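Local coordinates for 3-oxoadipate enol-lactonase (Burkholderia xenovorans, PDB 2XUA), which probably hydrolyses the enol-lactone of 3-oxoadipate to 3-oxoadipate, a step in the bacterial breakdown of catechol-type aromatics, at residues B[91-97]-B[115-121]; B[33-39]-B[57-63]; B[143-147]-B[183-187]; B[208-212]-B[257-261]. One frame throughout, in Å; residues are numbered along the deposited sequence.

Overall arrangement
Interactions 1, 2 and 4 are built on the one mixed sheet of the alpha/beta hydrolase fold, while interaction 3 lies among the helices beside the ligand pocket. Strands 117-123 and 209-214 are neighbours, so interactions 1 and 4 touch, with a probable hydrogen bond of 2.9 Å from Leu210 N to Val120 O; their centres are about 12 Å apart. Interactions 2 and 3 meet at the bound laevulinic acid, where Leu35 CG packs 3.3 Å from Tyr186 CE1. Interactions 3 and 4 are the most distant pair, with centres about 33 Å apart. Interaction 1 approaches interaction 2 to about 5 Å between nearest atoms without touching it.

Interaction 1 of 4, residues B[91-97]-B[115-121]; sequences IARANFC and DRIERVA
Arg93 and Glu118 meet with their flat ends steeply turned, the guanidinium and carboxylate planes 65° apart. Glu118 OE1 lies over one face of the guanidinium, 2.7 Å from Arg93 NH2, in a salt bridge. Arg116 works differently: bent at chi2 and chi3, it folds back to the loop before strand 94-97 and offers its edge. Its NH1 gives a hydrogen bond of 2.8 Å to Ile91 O, and its NE one of 3.0 Å to Ala92 O, both acceptors near the guanidinium plane. Phe96 CB runs alongside Val120 CG2 at 4.0 Å, while Cys97 SG packs on Ala121 CB at the other face of the sheet. The parallel strands are joined by backbone bonds such as Ala121 N to Phe96 O (2.7 Å), with a beta bulge between the Ala94-Ile117 and Phe96-Val120 pairs. This strand pair belongs to a beta-alpha-beta unit with helix 101-112. Asp87 of helix 75-88 also pairs with Arg116 NH1 and probably balances its charge.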
loop_
_atom_site.group_PDB
_atom_site.type_symbol
_atom_site.label_atom_id
_atom_site.label_comp_id
_atom_site.label_asym_id
_atom_site.label_seq_id
_atom_site.Cartn_x
_atom_site.Cartn_y
_atom_site.Cartn_z
ATOM N N ILE B 91 -18.934 -1.585 17.252
ATOM C CA ILE B 91 -19.801 -1.431 16.075
ATOM C C ILE B 91 -20.968 -2.437 16.196
ATOM O O ILE B 91 -20.711 -3.638 16.230
ATOM C CB ILE B 91 -19.062 -1.739 14.789
ATOM C CG1 ILE B 91 -18.007 -0.671 14.506
ATOM C CG2 ILE B 91 -20.052 -1.871 13.635
ATOM C CD1 ILE B 91 -17.092 -1.050 13.375
ATOM N N ALA B 92 -22.206 -1.964 16.232
ATOM C CA ALA B 92 -23.288 -2.899 16.471
ATOM C C ALA B 92 -23.877 -3.496 15.191
ATOM O O ALA B 92 -24.374 -4.613 15.226
ATOM C CB ALA B 92 -24.404 -2.280 17.325
ATOM N N ARG B 93 -23.906 -2.718 14.119
ATOM C CA ARG B 93 -24.419 -3.181 12.839
ATOM C C ARG B 93 -23.639 -2.474 11.744
ATOM O O ARG B 93 -23.169 -1.342 11.943
ATOM C CB ARG B 93 -25.892 -2.822 12.738
ATOM C CG ARG B 93 -26.694 -3.433 11.587
ATOM C CD ARG B 93 -28.162 -3.519 12.074
ATOM N NE ARG B 93 -29.186 -2.833 11.274
ATOM C CZ ARG B 93 -29.227 -1.525 10.985
ATOM N NH1 ARG B 93 -28.259 -0.687 11.346
ATOM N NH2 ARG B 93 -30.254 -1.043 10.292
ATOM N N ALA B 94 -23.510 -3.092 10.570
ATOM C CA ALA B 94 -22.810 -2.414 9.477
ATOM C C ALA B 94 -23.259 -2.924 8.130
ATOM O O ALA B 94 -23.672 -4.093 7.979
ATOM C CB ALA B 94 -21.272 -2.621 9.632
ATOM N N ASN B 95 -23.180 -2.043 7.148
ATOM C CA ASN B 95 -23.125 -2.436 5.770
ATOM C C ASN B 95 -21.823 -3.200 5.535
ATOM O O ASN B 95 -20.837 -3.070 6.278
ATOM C CB ASN B 95 -23.259 -1.205 4.848
ATOM C CG ASN B 95 -24.519 -0.426 5.126
ATOM O OD1 ASN B 95 -24.534 0.516 5.933
ATOM N ND2 ASN B 95 -25.609 -0.865 4.519
ATOM N N PHE B 96 -21.825 -4.043 4.519
ATOM C CA PHE B 96 -20.693 -4.905 4.292
ATOM C C PHE B 96 -20.527 -5.007 2.804
ATOM O O PHE B 96 -21.501 -5.218 2.064
ATOM C CB PHE B 96 -20.913 -6.297 4.911
ATOM C CG PHE B 96 -19.692 -7.200 4.845
ATOM C CD1 PHE B 96 -18.806 -7.268 5.902
ATOM C CD2 PHE B 96 -19.446 -7.993 3.699
ATOM C CE1 PHE B 96 -17.672 -8.120 5.827
ATOM C CE2 PHE B 96 -18.294 -8.792 3.611
ATOM C CZ PHE B 96 -17.459 -8.892 4.652
ATOM N N CYS B 97 -19.273 -4.860 2.375
ATOM C CA CYS B 97 -18.904 -4.950 0.949
ATOM C C CYS B 97 -17.622 -5.731 0.911
ATOM O O CYS B 97 -16.579 -5.291 1.432
ATOM C CB CYS B 97 -18.683 -3.548 0.336
ATOM S SG CYS B 97 -18.134 -3.534 -1.414
ATOM N N ASP B 115 -28.516 -9.810 11.998
ATOM C CA ASP B 115 -28.753 -8.690 12.956
ATOM C C ASP B 115 -27.522 -7.756 13.075
ATOM O O ASP B 115 -27.672 -6.582 13.425
ATOM C CB ASP B 115 -29.085 -9.220 14.352
ATOM C CG ASP B 115 -28.017 -10.131 14.877
ATOM O OD1 ASP B 115 -27.197 -10.585 14.061
ATOM O OD2 ASP B 115 -27.979 -10.395 16.094
ATOM N N ARG B 116 -26.339 -8.324 12.822
ATOM C CA ARG B 116 -25.097 -7.550 12.661
ATOM C C ARG B 116 -24.953 -6.793 11.312
ATOM O O ARG B 116 -24.038 -5.939 11.171
ATOM C CB ARG B 116 -23.886 -8.448 12.918
ATOM C CG ARG B 116 -23.810 -9.122 14.297
ATOM C CD ARG B 116 -23.978 -8.074 15.473
ATOM N NE ARG B 116 -22.852 -7.144 15.679
ATOM C CZ ARG B 116 -21.685 -7.427 16.243
ATOM N NH1 ARG B 116 -20.786 -6.454 16.420
ATOM N NH2 ARG B 116 -21.372 -8.674 16.673
ATOM N N ILE B 117 -25.816 -7.087 10.327
ATOM C CA ILE B 117 -25.624 -6.614 8.932
ATOM C C ILE B 117 -26.753 -5.721 8.438
ATOM O O ILE B 117 -27.927 -6.062 8.591
ATOM C CB ILE B 117 -25.398 -7.846 7.929
ATOM C CG1 ILE B 117 -24.145 -8.638 8.248
ATOM C CG2 ILE B 117 -25.377 -7.388 6.479
ATOM C CD1 ILE B 117 -22.794 -7.856 8.358
ATOM N N GLU B 118 -26.468 -4.581 7.816
ATOM C CA GLU B 118 -27.556 -3.782 7.252
ATOM C C GLU B 118 -27.845 -4.192 5.820
ATOM O O GLU B 118 -28.921 -4.666 5.528
ATOM C CB GLU B 118 -27.305 -2.276 7.401
ATOM C CG GLU B 118 -28.193 -1.362 6.602
ATOM C CD GLU B 118 -29.222 -0.643 7.437
ATOM O OE1 GLU B 118 -28.809 0.108 8.366
ATOM O OE2 GLU B 118 -30.442 -0.790 7.143
ATOM N N ARG B 119 -26.894 -3.951 4.921
ATOM C CA ARG B 119 -27.021 -4.226 3.481
ATOM C C ARG B 119 -25.678 -4.844 3.057
ATOM O O ARG B 119 -24.594 -4.617 3.707
ATOM C CB ARG B 119 -27.377 -2.977 2.642
ATOM C CG ARG B 119 -28.752 -2.378 2.857
ATOM C CD ARG B 119 -29.204 -1.454 1.710
ATOM N NE ARG B 119 -30.671 -1.312 1.741
ATOM C CZ ARG B 119 -31.488 -1.119 0.686
ATOM N NH1 ARG B 119 -31.009 -0.979 -0.555
ATOM N NH2 ARG B 119 -32.816 -1.046 0.885
ATOM N N VAL B 120 -25.726 -5.737 2.059
ATOM C CA VAL B 120 -24.504 -6.453 1.747
ATOM C C VAL B 120 -24.211 -6.234 0.268
ATOM O O VAL B 120 -25.139 -6.251 -0.502
ATOM C CB VAL B 120 -24.624 -7.933 2.197
ATOM C CG1 VAL B 120 -25.340 -8.782 1.157
ATOM C CG2 VAL B 120 -23.298 -8.517 2.592
ATOM N N ALA B 121 -22.962 -5.914 -0.125
ATOM C CA ALA B 121 -22.574 -5.839 -1.529
ATOM C C ALA B 121 -21.585 -7.013 -1.735
ATOM O O ALA B 121 -20.525 -7.053 -1.099
ATOM C CB ALA B 121 -21.882 -4.482 -1.876
HETATM O O HOH W 1 -27.201 -5.328 15.777
#

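Interaction 2 of 4, residues B[33-39]-B[57-63]; sequences NSLGTDL and RYDTRGH. With SHF (laevulinic acid), chain C.
Asp38 and Asp59 bring the backbones nearest, their CA atoms 5.4 Å apart, where the loop after strand 28-32 passes the end of strand 54-58. Each segment contains a type II turn, Ser34 to Thr37 and Thr60 to His63. Ser34 O closes the first by accepting from both Thr37 N and Thr37 OG1. The imidazole of His63 bridges the turns: NE2 takes the N-H of Gly36 at 2.9 Å, almost straight (167°) and in the ring plane, while ND1 donates to Arg61 O. These two bonds at opposite nitrogens fix the ring's rotation, and Leu35 CD1 lies at its edge. Asp59 OD1 receives Leu39 N at 2.8 Å, nearly end-on to the carboxylate C-O bond. Arg57, kinked at chi3 (-79°), sends NH1 to Leu39 O at 3.2 Å; its NH2 pairs with Asp19 and with Asp176 of the second subunit. Water bridges Thr37 O to Thr60 N. Ser34 and Leu35 line the laevulinic acid pocket, with Leu35 CD2 3.6 Å from ligand O4. Since NE2 accepts while ND1 donates, the pattern is consistent with a neutral His63 protonated on ND1, tying the pocket loop to the turn after strand 54-58.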
loop_
_atom_site.group_PDB
_atom_site.type_symbol
_atom_site.label_atom_id
_atom_site.label_comp_id
_atom_site.label_asym_id
_atom_site.label_seq_id
_atom_site.Cartn_x
_atom_site.Cartn_y
_atom_site.Cartn_z
ATOM N N ASN B 33 -11.416 -7.898 2.022
ATOM C CA ASN B 33 -10.491 -7.927 0.882
ATOM C C ASN B 33 -10.500 -9.317 0.169
ATOM O O ASN B 33 -10.993 -10.330 0.681
ATOM C CB ASN B 33 -9.026 -7.768 1.338
ATOM C CG ASN B 33 -8.773 -6.562 2.240
ATOM O OD1 ASN B 33 -7.756 -6.504 2.943
ATOM N ND2 ASN B 33 -9.686 -5.632 2.262
ATOM N N SER B 34 -9.934 -9.314 -1.021
ATOM C CA SER B 34 -9.656 -10.552 -1.786
ATOM C C SER B 34 -8.438 -11.276 -1.244
ATOM O O SER B 34 -7.499 -10.646 -0.683
ATOM C CB SER B 34 -9.328 -10.128 -3.228
ATOM O OG SER B 34 -9.458 -11.285 -4.095
ATOM N N LEU B 35 -8.380 -12.600 -1.467
ATOM C CA LEU B 35 -7.131 -13.336 -1.264
ATOM C C LEU B 35 -5.909 -12.692 -1.943
ATOM O O LEU B 35 -5.950 -12.390 -3.120
ATOM C CB LEU B 35 -7.308 -14.795 -1.751
ATOM C CG LEU B 35 -6.162 -15.749 -1.584
ATOM C CD1 LEU B 35 -5.922 -16.002 -0.106
ATOM C CD2 LEU B 35 -6.541 -17.016 -2.339
ATOM N N GLY B 36 -4.784 -12.565 -1.211
ATOM C CA GLY B 36 -3.538 -12.008 -1.747
ATOM C C GLY B 36 -3.566 -10.482 -1.869
ATOM O O GLY B 36 -2.721 -9.919 -2.550
ATOM N N THR B 37 -4.525 -9.803 -1.202
ATOM C CA THR B 37 -4.518 -8.321 -1.198
ATOM C C THR B 37 -4.442 -7.846 0.245
ATOM O O THR B 37 -4.582 -8.631 1.169
ATOM C CB THR B 37 -5.775 -7.711 -1.859
ATOM O OG1 THR B 37 -6.912 -8.050 -1.072
ATOM C CG2 THR B 37 -5.976 -8.285 -3.271
ATOM N N ASP B 38 -4.256 -6.556 0.436
ATOM C CA ASP B 38 -4.413 -5.995 1.757
ATOM C C ASP B 38 -5.378 -4.832 1.655
ATOM O O ASP B 38 -5.959 -4.604 0.602
ATOM C CB ASP B 38 -3.072 -5.596 2.366
ATOM C CG ASP B 38 -2.449 -4.361 1.752
ATOM O OD1 ASP B 38 -3.006 -3.799 0.818
ATOM O OD2 ASP B 38 -1.373 -3.926 2.238
ATOM N N LEU B 39 -5.545 -4.075 2.749
ATOM C CA LEU B 39 -6.604 -3.093 2.756
ATOM C C LEU B 39 -6.427 -1.902 1.822
ATOM O O LEU B 39 -7.379 -1.126 1.659
ATOM C CB LEU B 39 -6.953 -2.709 4.190
ATOM C CG LEU B 39 -6.277 -1.707 5.149
ATOM C CD1 LEU B 39 -5.797 -2.258 6.409
ATOM C CD2 LEU B 39 -5.420 -0.538 4.623
ATOM N N ARG B 57 -11.814 -0.834 7.302
ATOM C CA ARG B 57 -11.070 -1.810 6.488
ATOM C C ARG B 57 -10.158 -2.604 7.392
ATOM O O ARG B 57 -9.764 -2.114 8.482
ATOM C CB ARG B 57 -10.190 -1.077 5.469
ATOM C CG ARG B 57 -11.005 -0.473 4.346
ATOM C CD ARG B 57 -9.997 0.265 3.412
ATOM N NE ARG B 57 -9.644 1.562 3.993
ATOM C CZ ARG B 57 -8.555 2.301 3.657
ATOM N NH1 ARG B 57 -7.663 1.856 2.803
ATOM N NH2 ARG B 57 -8.361 3.516 4.170
ATOM N N TYR B 58 -9.746 -3.793 6.949
ATOM C CA TYR B 58 -8.863 -4.578 7.765
ATOM C C TYR B 58 -8.084 -5.532 6.863
ATOM O O TYR B 58 -8.477 -5.787 5.725
ATOM C CB TYR B 58 -9.681 -5.330 8.867
ATOM C CG TYR B 58 -10.513 -6.459 8.330
ATOM C CD1 TYR B 58 -10.093 -7.798 8.462
ATOM C CD2 TYR B 58 -11.735 -6.217 7.727
ATOM C CE1 TYR B 58 -10.868 -8.863 7.915
ATOM C CE2 TYR B 58 -12.511 -7.259 7.193
ATOM C CZ TYR B 58 -12.050 -8.564 7.275
ATOM O OH TYR B 58 -12.816 -9.570 6.768
ATOM N N ASP B 59 -6.959 -6.004 7.367
ATOM C CA ASP B 59 -6.204 -7.061 6.702
ATOM C C ASP B 59 -6.725 -8.393 7.219
ATOM O O ASP B 59 -6.621 -8.715 8.419
ATOM C CB ASP B 59 -4.709 -6.896 6.946
ATOM C CG ASP B 59 -4.110 -5.752 6.105
ATOM O OD1 ASP B 59 -4.793 -5.275 5.215
ATOM O OD2 ASP B 59 -2.960 -5.321 6.302
ATOM N N THR B 60 -7.269 -9.173 6.298
ATOM C CA THR B 60 -7.753 -10.525 6.654
ATOM C C THR B 60 -6.613 -11.314 7.307
ATOM O O THR B 60 -5.448 -11.112 6.999
ATOM C CB THR B 60 -8.220 -11.217 5.351
ATOM O OG1 THR B 60 -9.268 -10.442 4.742
ATOM C CG2 THR B 60 -8.768 -12.676 5.635
ATOM N N ARG B 61 -6.911 -12.235 8.214
ATOM C CA ARG B 61 -5.827 -13.044 8.789
ATOM C C ARG B 61 -4.974 -13.661 7.661
ATOM O O ARG B 61 -5.466 -13.988 6.587
ATOM C CB ARG B 61 -6.392 -14.183 9.680
ATOM C CG ARG B 61 -7.400 -15.048 8.992
ATOM C CD ARG B 61 -7.559 -16.370 9.877
ATOM N NE ARG B 61 -8.205 -16.036 11.160
ATOM C CZ ARG B 61 -8.126 -16.756 12.283
ATOM N NH1 ARG B 61 -7.422 -17.889 12.318
ATOM N NH2 ARG B 61 -8.789 -16.358 13.367
ATOM N N GLY B 62 -3.698 -13.787 7.923
ATOM C CA GLY B 62 -2.733 -14.294 6.957
ATOM C C GLY B 62 -2.268 -13.267 5.944
ATOM O O GLY B 62 -1.484 -13.630 5.079
ATOM N N HIS B 63 -2.789 -12.023 6.018
ATOM C CA HIS B 63 -2.515 -10.977 4.989
ATOM C C HIS B 63 -1.964 -9.693 5.583
ATOM O O HIS B 63 -2.148 -9.382 6.772
ATOM C CB HIS B 63 -3.789 -10.595 4.212
ATOM C CG HIS B 63 -4.329 -11.691 3.325
ATOM N ND1 HIS B 63 -5.033 -12.772 3.817
ATOM C CD2 HIS B 63 -4.262 -11.863 1.978
ATOM C CE1 HIS B 63 -5.368 -13.566 2.809
ATOM N NE2 HIS B 63 -4.924 -13.028 1.683
HETATM C C4 SHF C . -6.306 -14.983 -5.339
HETATM C C5 SHF C . -7.151 -13.755 -4.975
HETATM C C3 SHF C . -6.922 -16.121 -6.170
HETATM C C2 SHF C . -8.143 -15.813 -7.074
HETATM C C1 SHF C . -8.277 -16.843 -8.273
HETATM O O4 SHF C . -5.109 -15.035 -5.000
HETATM O O1 SHF C . -7.792 -16.434 -9.345
HETATM O OH1 SHF C . -8.915 -17.945 -8.158
HETATM O O HOH W 2 -11.481 -11.060 3.330
HETATM O O HOH W 3 -10.203 -7.762 4.637
HETATM O O HOH W 4 -7.902 -11.322 2.034
HETATM O O HOH W 5 -6.482 -9.099 3.270
#

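Interaction 3 of 4, residues B[143-147]-B[183-187]; sequences RTEGM and KEGYA. With SHF (laevulinic acid), chain C.
Met147, a selenomethionine, lays its terminal methyl over one face of the Tyr186 ring. CE is 3.8 Å from the ring centroid and 23° off the normal, a CH-pi contact. SE follows over the same ring at 4.5 Å from the centroid, a Met-aromatic contact. Bends at chi2 (-69°) and chi3 fold the chain back so that selenium and methyl both reach the ring. The phenol OH of Tyr186 donates a 2.7 Å hydrogen bond to O4 of laevulinic acid; Met147 thus backs a ligand-binding tyrosine. Arg143 reaches along the helix to Glu184 and Ala187. Ala187 CB lies over one guanidinium face, 3.5 Å from Arg143 CZ, while Arg143 NH1 makes a salt bridge to Glu184 OE1 at 3.1 Å. Arg143 NH2 is paired with Glu191 of the same helix. The contact joins the C-terminal part of helix 132-145 and the start of helix 147-154 to the first turn of helix 183-195, with Leu150 and Val154 also packing on Tyr186.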
loop_
_atom_site.group_PDB
_atom_site.type_symbol
_atom_site.label_atom_id
_atom_site.label_comp_id
_atom_site.label_asym_id
_atom_site.label_seq_id
_atom_site.Cartn_x
_atom_site.Cartn_y
_atom_site.Cartn_z
ATOM N N ARG B 143 2.967 -22.762 -0.638
ATOM C CA ARG B 143 3.738 -23.300 0.503
ATOM C C ARG B 143 5.136 -23.785 0.164
ATOM O O ARG B 143 6.052 -23.640 0.975
ATOM C CB ARG B 143 2.956 -24.418 1.266
ATOM C CG ARG B 143 1.770 -23.857 2.006
ATOM C CD ARG B 143 1.267 -24.670 3.224
ATOM N NE ARG B 143 0.097 -25.381 2.812
ATOM C CZ ARG B 143 -1.112 -25.284 3.334
ATOM N NH1 ARG B 143 -1.418 -24.517 4.381
ATOM N NH2 ARG B 143 -2.017 -26.027 2.785
ATOM N N THR B 144 5.333 -24.288 -1.060
ATOM C CA THR B 144 6.591 -24.977 -1.414
ATOM C C THR B 144 7.434 -24.231 -2.390
ATOM O O THR B 144 8.606 -24.582 -2.606
ATOM C CB THR B 144 6.342 -26.403 -1.977
ATOM O OG1 THR B 144 5.672 -26.333 -3.234
ATOM C CG2 THR B 144 5.461 -27.188 -1.006
ATOM N N GLU B 145 6.867 -23.183 -2.975
ATOM C CA GLU B 145 7.574 -22.416 -4.018
ATOM C C GLU B 145 7.521 -20.894 -3.759
ATOM O O GLU B 145 8.323 -20.137 -4.318
ATOM C CB GLU B 145 7.004 -22.719 -5.412
ATOM C CG GLU B 145 7.318 -24.071 -5.956
ATOM C CD GLU B 145 6.809 -24.236 -7.371
ATOM O OE1 GLU B 145 6.283 -25.311 -7.687
ATOM O OE2 GLU B 145 6.891 -23.275 -8.159
ATOM N N GLY B 146 6.611 -20.456 -2.889
ATOM C CA GLY B 146 6.548 -19.045 -2.512
ATOM C C GLY B 146 5.715 -18.240 -3.508
ATOM O O GLY B 146 5.185 -18.773 -4.468
HETATM N N MSE B 147 5.610 -16.940 -3.268
HETATM C CA MSE B 147 4.533 -16.175 -3.815
HETATM C C MSE B 147 4.875 -15.536 -5.146
HETATM O O MSE B 147 3.984 -15.127 -5.878
HETATM C CB MSE B 147 4.090 -15.131 -2.798
HETATM C CG MSE B 147 3.632 -15.734 -1.502
HETATM SE SE MSE B 147 2.019 -16.645 -1.807
HETATM C CE MSE B 147 0.877 -15.164 -2.224
ATOM N N LYS B 183 3.178 -16.754 2.879
ATOM C CA LYS B 183 2.770 -17.889 2.022
ATOM C C LYS B 183 1.894 -18.917 2.726
ATOM O O LYS B 183 0.985 -19.466 2.115
ATOM C CB LYS B 183 3.982 -18.531 1.332
ATOM C CG LYS B 183 4.848 -19.405 2.165
ATOM C CD LYS B 183 6.168 -19.568 1.467
ATOM C CE LYS B 183 7.270 -19.613 2.500
ATOM N NZ LYS B 183 8.335 -20.452 1.915
ATOM N N GLU B 184 2.172 -19.152 4.017
ATOM C CA GLU B 184 1.357 -20.049 4.858
ATOM C C GLU B 184 -0.010 -19.425 5.090
ATOM O O GLU B 184 -1.041 -20.106 4.953
ATOM C CB GLU B 184 2.053 -20.367 6.224
ATOM C CG GLU B 184 1.194 -21.213 7.142
ATOM C CD GLU B 184 0.656 -22.495 6.503
ATOM O OE1 GLU B 184 -0.415 -22.975 6.931
ATOM O OE2 GLU B 184 1.290 -23.039 5.551
ATOM N N GLY B 185 -0.018 -18.101 5.368
ATOM C CA GLY B 185 -1.283 -17.359 5.522
ATOM C C GLY B 185 -2.144 -17.480 4.278
ATOM O O GLY B 185 -3.335 -17.724 4.345
ATOM N N TYR B 186 -1.534 -17.283 3.128
ATOM C CA TYR B 186 -2.242 -17.360 1.837
ATOM C C TYR B 186 -2.774 -18.790 1.593
ATOM O O TYR B 186 -3.946 -18.993 1.325
ATOM C CB TYR B 186 -1.256 -17.003 0.737
ATOM C CG TYR B 186 -1.845 -17.039 -0.646
ATOM C CD1 TYR B 186 -2.455 -15.898 -1.205
ATOM C CD2 TYR B 186 -1.828 -18.226 -1.403
ATOM C CE1 TYR B 186 -2.972 -15.910 -2.513
ATOM C CE2 TYR B 186 -2.394 -18.268 -2.703
ATOM C CZ TYR B 186 -2.946 -17.110 -3.256
ATOM O OH TYR B 186 -3.509 -17.130 -4.528
ATOM N N ALA B 187 -1.897 -19.784 1.667
ATOM C CA ALA B 187 -2.358 -21.177 1.554
ATOM C C ALA B 187 -3.494 -21.518 2.568
ATOM O O ALA B 187 -4.465 -22.197 2.224
ATOM C CB ALA B 187 -1.163 -22.114 1.740
HETATM C C4 SHF C . -6.306 -14.983 -5.339
HETATM C C5 SHF C . -7.151 -13.755 -4.975
HETATM C C3 SHF C . -6.922 -16.121 -6.170
HETATM C C2 SHF C . -8.143 -15.813 -7.074
HETATM C C1 SHF C . -8.277 -16.843 -8.273
HETATM O O4 SHF C . -5.109 -15.035 -5.000
HETATM O O1 SHF C . -7.792 -16.434 -9.345
HETATM O OH1 SHF C . -8.915 -17.945 -8.158
#

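Interaction 4 of 4, residues B[208-212]-B[257-261]; sequences PALVI and TVVDF
Phe261 and Leu210 both set CG anti to the backbone N (chi1 168° for Phe261), and the two side chains pass one another head to tail, the start of the leucine over the phenyl. As a result Leu210 CB comes to lie over the centre of the phenyl face, 3.5 Å from the ring centroid and only 11° off the normal, a close CH-pi contact. The setting is the alpha/beta hydrolase fold, in which helix 251-263 packs against one face of the central sheet. The axes of strand 209-212 and helix 257-261 run antiparallel at 169° and approach to 9.9 Å. Further along the strand, Ile212 reaches out to the preceding turn of the helix. The Ile212 and Val258 side chains cross nearly at right angles, Ile212 CD1 3.5 Å from Val258 CG2; the tip of Ile212 also meets that of Thr257, CD1 to Thr257 CG2 4.1 Å. Thr257 has its methyl anti to the backbone N, an orientation that turns CG2 to the strand and lets OG1 bond to Ala253 O within the helix. Leu210 CD2 fills in between, 3.9 Å from Thr257 CG2. Val238 and Leu240 of the edge strand 236-240 extend the same apolar layer beside Leu210 and Ile212. At the other end of the contact, Pro208 O lies at the edge of the Phe261 ring, 3.5 Å from Phe261 CZ.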
loop_
_atom_site.group_PDB
_atom_site.type_symbol
_atom_site.label_atom_id
_atom_site.label_comp_id
_atom_site.label_asym_id
_atom_site.label_seq_id
_atom_site.Cartn_x
_atom_site.Cartn_y
_atom_site.Cartn_z
ATOM N N PRO B 208 -31.151 -6.619 2.349
ATOM C CA PRO B 208 -30.978 -6.221 0.982
ATOM C C PRO B 208 -29.556 -6.549 0.474
ATOM O O PRO B 208 -28.573 -6.267 1.165
ATOM C CB PRO B 208 -31.190 -4.712 1.053
ATOM C CG PRO B 208 -31.967 -4.510 2.280
ATOM C CD PRO B 208 -31.431 -5.439 3.201
ATOM N N ALA B 209 -29.459 -7.173 -0.698
ATOM C CA ALA B 209 -28.166 -7.550 -1.253
ATOM C C ALA B 209 -27.977 -6.979 -2.653
ATOM O O ALA B 209 -28.948 -6.739 -3.408
ATOM C CB ALA B 209 -27.925 -9.076 -1.210
ATOM N N LEU B 210 -26.717 -6.643 -2.949
ATOM C CA LEU B 210 -26.281 -6.276 -4.294
ATOM C C LEU B 210 -25.206 -7.295 -4.705
ATOM O O LEU B 210 -24.289 -7.601 -3.942
ATOM C CB LEU B 210 -25.680 -4.863 -4.302
ATOM C CG LEU B 210 -24.783 -4.493 -5.479
ATOM C CD1 LEU B 210 -25.672 -4.365 -6.777
ATOM C CD2 LEU B 210 -24.011 -3.181 -5.237
ATOM N N VAL B 211 -25.296 -7.826 -5.903
ATOM C CA VAL B 211 -24.219 -8.718 -6.361
ATOM C C VAL B 211 -23.551 -8.016 -7.531
ATOM O O VAL B 211 -24.227 -7.639 -8.431
ATOM C CB VAL B 211 -24.705 -10.119 -6.779
ATOM C CG1 VAL B 211 -23.499 -10.977 -7.366
ATOM C CG2 VAL B 211 -25.346 -10.840 -5.638
ATOM N N ILE B 212 -22.231 -7.792 -7.465
ATOM C CA ILE B 212 -21.479 -7.194 -8.553
ATOM C C ILE B 212 -20.588 -8.317 -9.103
ATOM O O ILE B 212 -19.956 -9.041 -8.332
ATOM C CB ILE B 212 -20.593 -5.985 -8.088
ATOM C CG1 ILE B 212 -21.441 -4.749 -7.830
ATOM C CG2 ILE B 212 -19.588 -5.592 -9.131
ATOM C CD1 ILE B 212 -20.681 -3.624 -7.155
ATOM N N THR B 257 -21.978 2.307 -8.046
ATOM C CA THR B 257 -22.940 1.249 -7.847
ATOM C C THR B 257 -23.132 0.930 -6.364
ATOM O O THR B 257 -24.259 0.826 -5.897
ATOM C CB THR B 257 -22.514 -0.034 -8.596
ATOM O OG1 THR B 257 -22.274 0.295 -9.986
ATOM C CG2 THR B 257 -23.608 -1.064 -8.500
ATOM N N VAL B 258 -22.023 0.749 -5.654
ATOM C CA VAL B 258 -22.040 0.398 -4.255
ATOM C C VAL B 258 -22.629 1.575 -3.451
ATOM O O VAL B 258 -23.470 1.335 -2.604
ATOM C CB VAL B 258 -20.663 -0.045 -3.765
ATOM C CG1 VAL B 258 -20.700 -0.371 -2.319
ATOM C CG2 VAL B 258 -20.303 -1.392 -4.483
ATOM N N VAL B 259 -22.270 2.817 -3.790
ATOM C CA VAL B 259 -22.791 3.959 -3.017
ATOM C C VAL B 259 -24.320 4.103 -3.204
ATOM O O VAL B 259 -25.045 4.255 -2.214
ATOM C CB VAL B 259 -21.986 5.234 -3.200
ATOM C CG1 VAL B 259 -22.662 6.487 -2.464
ATOM C CG2 VAL B 259 -20.543 5.041 -2.646
ATOM N N ASP B 260 -24.823 4.018 -4.449
ATOM C CA ASP B 260 -26.245 4.252 -4.697
ATOM C C ASP B 260 -27.052 3.146 -4.030
ATOM O O ASP B 260 -28.084 3.418 -3.396
ATOM C CB ASP B 260 -26.573 4.331 -6.204
ATOM C CG ASP B 260 -25.885 5.501 -6.919
ATOM O OD1 ASP B 260 -25.345 6.467 -6.313
ATOM O OD2 ASP B 260 -25.875 5.436 -8.153
ATOM N N PHE B 261 -26.562 1.905 -4.117
ATOM C CA PHE B 261 -27.225 0.761 -3.482
ATOM C C PHE B 261 -27.266 0.912 -1.964
ATOM O O PHE B 261 -28.278 0.635 -1.342
ATOM C CB PHE B 261 -26.585 -0.609 -3.855
ATOM C CG PHE B 261 -27.061 -1.747 -3.014
ATOM C CD1 PHE B 261 -28.355 -2.274 -3.170
ATOM C CD2 PHE B 261 -26.254 -2.272 -2.013
ATOM C CE1 PHE B 261 -28.812 -3.334 -2.334
ATOM C CE2 PHE B 261 -26.719 -3.320 -1.171
ATOM C CZ PHE B 261 -27.990 -3.845 -1.349
#